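Local coordinates for capsular polysaccharide export system protein KpsC (Thermosulfurimonas dismutans, PDB 6MGD) that transfers Kdo in beta-2,7 linkage, probably in building the conserved glycolipid anchor of Gram-negative bacterial capsules, at residues Tyr5-Ser10 and Ile44-Trp49. Residues are numbered along the deposited sequence; the frame is centred on the assembly and turned at random.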
ATOM      1  N   TYR A   5     -12.944 -15.193  13.007  1.00 56.81           N
ATOM      2  CA  TYR A   5     -13.707 -14.199  13.742  1.00 55.60           C
ATOM      3  C   TYR A   5     -13.184 -12.814  13.390  1.00 51.32           C
ATOM      4  O   TYR A   5     -11.999 -12.640  13.093  1.00 50.02           O
ATOM      5  CB  TYR A   5     -13.615 -14.421  15.259  1.00 58.90           C
ATOM      6  CG  TYR A   5     -14.264 -15.704  15.718  1.00 62.48           C
ATOM      7  CD1 TYR A   5     -15.606 -15.734  16.070  1.00 64.00           C
ATOM      8  CD2 TYR A   5     -13.537 -16.885  15.793  1.00 64.51           C
ATOM      9  CE1 TYR A   5     -16.208 -16.903  16.488  1.00 67.74           C
ATOM     10  CE2 TYR A   5     -14.131 -18.061  16.209  1.00 68.63           C
ATOM     11  CZ  TYR A   5     -15.467 -18.064  16.556  1.00 70.43           C
ATOM     12  OH  TYR A   5     -16.067 -19.231  16.970  1.00 74.90           O
ATOM     13  N   THR A   6     -14.080 -11.833  13.420  1.00 52.96           N
ATOM     14  CA  THR A   6     -13.728 -10.451  13.131  1.00 51.17           C
ATOM     15  C   THR A   6     -13.665  -9.639  14.420  1.00 52.33           C
ATOM     16  O   THR A   6     -14.360  -9.930  15.397  1.00 54.73           O
ATOM     17  CB  THR A   6     -14.731  -9.814  12.164  1.00 48.97           C
ATOM     18  OG1 THR A   6     -16.052  -9.910  12.710  1.00 50.51           O
ATOM     19  CG2 THR A   6     -14.686 -10.516  10.813  1.00 48.35           C
ATOM     20  N   TYR A   7     -12.822  -8.608  14.409  1.00 50.08           N
ATOM     21  CA  TYR A   7     -12.594  -7.760  15.574  1.00 54.17           C
ATOM     22  C   TYR A   7     -13.051  -6.344  15.249  1.00 53.55           C
ATOM     23  O   TYR A   7     -12.376  -5.624  14.504  1.00 50.86           O
ATOM     24  CB  TYR A   7     -11.122  -7.785  15.986  1.00 54.98           C
ATOM     25  CG  TYR A   7     -10.829  -7.057  17.279  1.00 58.33           C
ATOM     26  CD1 TYR A   7     -10.240  -5.801  17.275  1.00 58.48           C
ATOM     27  CD2 TYR A   7     -11.141  -7.632  18.505  1.00 62.13           C
ATOM     28  CE1 TYR A   7      -9.969  -5.136  18.451  1.00 63.05           C
ATOM     29  CE2 TYR A   7     -10.876  -6.976  19.690  1.00 65.33           C
ATOM     30  CZ  TYR A   7     -10.289  -5.729  19.659  1.00 65.88           C
ATOM     31  OH  TYR A   7     -10.020  -5.068  20.837  1.00 68.58           O
ATOM     32  N   LYS A   8     -14.200  -5.954  15.806  1.00 53.90           N
ATOM     33  CA  LYS A   8     -14.704  -4.583  15.723  1.00 56.36           C
ATOM     34  C   LYS A   8     -14.879  -4.136  14.273  1.00 56.91           C
ATOM     35  O   LYS A   8     -14.451  -3.050  13.876  1.00 55.92           O
ATOM     36  CB  LYS A   8     -13.794  -3.619  16.490  1.00 56.90           C
ATOM     37  CG  LYS A   8     -13.718  -3.898  17.982  1.00 58.64           C
ATOM     38  CD  LYS A   8     -12.731  -2.971  18.672  1.00 61.67           C
ATOM     39  CE  LYS A   8     -12.671  -3.242  20.169  1.00 65.33           C
ATOM     40  NZ  LYS A   8     -11.594  -2.452  20.827  1.00 65.49           N
ATOM     41  N   PHE A   9     -15.516  -4.989  13.478  1.00 56.85           N
ATOM     42  CA  PHE A   9     -15.867  -4.669  12.103  1.00 56.44           C
ATOM     43  C   PHE A   9     -17.291  -4.133  12.038  1.00 60.28           C
ATOM     44  O   PHE A   9     -18.168  -4.551  12.797  1.00 67.96           O
ATOM     45  CB  PHE A   9     -15.751  -5.896  11.195  1.00 54.48           C
ATOM     46  CG  PHE A   9     -14.345  -6.219  10.768  1.00 51.74           C
ATOM     47  CD1 PHE A   9     -13.255  -5.645  11.405  1.00 51.81           C
ATOM     48  CD2 PHE A   9     -14.117  -7.094   9.715  1.00 48.17           C
ATOM     49  CE1 PHE A   9     -11.966  -5.945  11.006  1.00 50.25           C
ATOM     50  CE2 PHE A   9     -12.832  -7.395   9.312  1.00 47.83           C
ATOM     51  CZ  PHE A   9     -11.753  -6.820   9.958  1.00 48.71           C
ATOM     52  N   SER A  10     -17.515  -3.202  11.115  1.00 58.74           N
ATOM     53  CA  SER A  10     -18.874  -2.778  10.828  1.00 59.66           C
ATOM     54  C   SER A  10     -19.602  -3.861  10.034  1.00 58.45           C
ATOM     55  O   SER A  10     -18.988  -4.701   9.369  1.00 56.41           O
ATOM     56  CB  SER A  10     -18.880  -1.458  10.055  1.00 60.60           C
ATOM     57  OG  SER A  10     -18.247  -1.593   8.795  1.00 60.15           O
ATOM     58  N   ILE A  44      -8.208 -19.408  18.359  1.00 75.50           N
ATOM     59  CA  ILE A  44      -9.132 -18.714  17.473  1.00 71.62           C
ATOM     60  C   ILE A  44      -8.343 -17.987  16.392  1.00 69.14           C
ATOM     61  O   ILE A  44      -7.165 -17.660  16.557  1.00 69.53           O
ATOM     62  CB  ILE A  44     -10.037 -17.713  18.226  1.00 71.71           C
ATOM     63  CG1 ILE A  44      -9.206 -16.555  18.783  1.00 71.67           C
ATOM     64  CG2 ILE A  44     -10.812 -18.406  19.341  1.00 77.03           C
ATOM     65  CD1 ILE A  44     -10.037 -15.438  19.365  1.00 71.80           C
ATOM     66  N   ARG A  45      -9.018 -17.735  15.274  1.00 66.61           N
ATOM     67  CA  ARG A  45      -8.490 -16.918  14.187  1.00 65.36           C
ATOM     68  C   ARG A  45      -9.238 -15.591  14.203  1.00 61.12           C
ATOM     69  O   ARG A  45     -10.443 -15.548  13.934  1.00 59.00           O
ATOM     70  CB  ARG A  45      -8.647 -17.617  12.839  1.00 66.98           C
ATOM     71  CG  ARG A  45      -7.764 -18.836  12.646  1.00 71.88           C
ATOM     72  CD  ARG A  45      -8.095 -19.528  11.334  1.00 72.63           C
ATOM     73  NE  ARG A  45      -7.009 -20.383  10.865  1.00 77.24           N
ATOM     74  CZ  ARG A  45      -6.925 -21.689  11.100  1.00 83.09           C
ATOM     75  NH1 ARG A  45      -5.898 -22.382  10.627  1.00 86.72           N
ATOM     76  NH2 ARG A  45      -7.867 -22.303  11.807  1.00 85.04           N
ATOM     77  N   LEU A  46      -8.527 -14.514  14.520  1.00 59.02           N
ATOM     78  CA  LEU A  46      -9.122 -13.189  14.622  1.00 57.23           C
ATOM     79  C   LEU A  46      -8.778 -12.369  13.384  1.00 55.10           C
ATOM     80  O   LEU A  46      -7.615 -12.322  12.968  1.00 55.94           O
ATOM     81  CB  LEU A  46      -8.639 -12.471  15.882  1.00 58.62           C
ATOM     82  CG  LEU A  46      -9.352 -11.162  16.224  1.00 56.49           C
ATOM     83  CD1 LEU A  46     -10.823 -11.422  16.517  1.00 55.28           C
ATOM     84  CD2 LEU A  46      -8.677 -10.469  17.401  1.00 58.82           C
ATOM     85  N   LEU A  47      -9.788 -11.731  12.800  1.00 54.35           N
ATOM     86  CA  LEU A  47      -9.601 -10.807  11.689  1.00 52.02           C
ATOM     87  C   LEU A  47      -9.635  -9.384  12.231  1.00 51.20           C
ATOM     88  O   LEU A  47     -10.661  -8.938  12.756  1.00 50.83           O
ATOM     89  CB  LEU A  47     -10.675 -11.007  10.619  1.00 51.46           C
ATOM     90  CG  LEU A  47     -10.642 -12.351   9.890  1.00 53.45           C
ATOM     91  CD1 LEU A  47     -11.777 -12.463   8.880  1.00 52.96           C
ATOM     92  CD2 LEU A  47      -9.297 -12.549   9.211  1.00 53.65           C
ATOM     93  N   VAL A  48      -8.513  -8.683  12.118  1.00 49.64           N
ATOM     94  CA  VAL A  48      -8.406  -7.303  12.571  1.00 51.62           C
ATOM     95  C   VAL A  48      -8.054  -6.436  11.371  1.00 49.39           C
ATOM     96  O   VAL A  48      -7.466  -6.906  10.390  1.00 44.93           O
ATOM     97  CB  VAL A  48      -7.365  -7.145  13.706  1.00 55.99           C
ATOM     98  CG1 VAL A  48      -5.952  -7.084  13.149  1.00 57.32           C
ATOM     99  CG2 VAL A  48      -7.667  -5.918  14.550  1.00 58.96           C
ATOM    100  N   TRP A  49      -8.429  -5.163  11.446  1.00 52.16           N
ATOM    101  CA  TRP A  49      -8.252  -4.234  10.339  1.00 53.19           C
ATOM    102  C   TRP A  49      -7.069  -3.316  10.613  1.00 54.90           C
ATOM    103  O   TRP A  49      -7.086  -2.550  11.583  1.00 57.88           O
ATOM    104  CB  TRP A  49      -9.515  -3.408  10.104  1.00 55.86           C
ATOM    105  CG  TRP A  49      -9.387  -2.510   8.919  1.00 57.91           C
ATOM    106  CD1 TRP A  49      -9.018  -1.199   8.919  1.00 60.63           C
ATOM    107  CD2 TRP A  49      -9.601  -2.867   7.548  1.00 58.36           C
ATOM    108  NE1 TRP A  49      -9.002  -0.710   7.635  1.00 62.20           N
ATOM    109  CE2 TRP A  49      -9.356  -1.716   6.774  1.00 60.11           C
ATOM    110  CE3 TRP A  49      -9.985  -4.046   6.901  1.00 56.37           C
ATOM    111  CZ2 TRP A  49      -9.481  -1.708   5.387  1.00 60.39           C
ATOM    112  CZ3 TRP A  49     -10.107  -4.036   5.524  1.00 56.86           C
ATOM    113  CH2 TRP A  49      -9.855  -2.875   4.782  1.00 59.02           C
TER
HETATM  114  O   HOH W   1     -10.168  -4.496  13.230  1.00 40.02           O
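The Y7 side chain overlaps L46 and V48 together: its CB rests 3.7 Å from L46 CD1, its ring atom CD2 lies 3.9 Å from L46 CD2, and ring atom CD1 comes within 3.7 Å of V48 CG2. Y7 and V48 run side by side, pointing the same way, whereas L46 slants across the tyrosine. With CG anti to the backbone N (chi1 -173°), the Y7 ring is carried past the strand pair until its hydroxyl meets K8 NZ and, beyond these segments, E56, which also forms a salt bridge with K8. Truncating Y7 to an alanine is likely to cost L46 CD2 and V48 CG2 their ring contacts and K8 and E56 the hydroxyl they share. Between the two backbones, 5-7 and 44-49 illustrate parallel pairing, in which one residue bonds through its N and its O to the two residues flanking its register partner: Y5, opposite L46, donates from N to R45 O and accepts at O from L47 N. Y7 N then donates to L47 O at 2.7 Å. On the face shared by T6 and L47, T6 CG2 lies 4.0 Å from L47 CD1, and helix 11-20 packs against both. T6 OG1 bonds to N27 of the adjoining strand 24-28. After Y7 the strands part, and a water spans the gap, donating to Y7 O and accepting from W49 N at 2.6 Å. F9 closes this end, its CE1 3.6 Å from W49 CB, the two side chains crossing at about a right angle, with W49 N and the water at the F9 ring edge, in its plane. The strands thus join as neighbours in the N-terminal mixed sheet, consistent with one Rossmann-like half of a GT-B glycosyltransferase. The chemistry implies a mainly apolar junction stitched by main-chain bonds, where one water bridges Y7 O and W49 N once direct strand bonding stops.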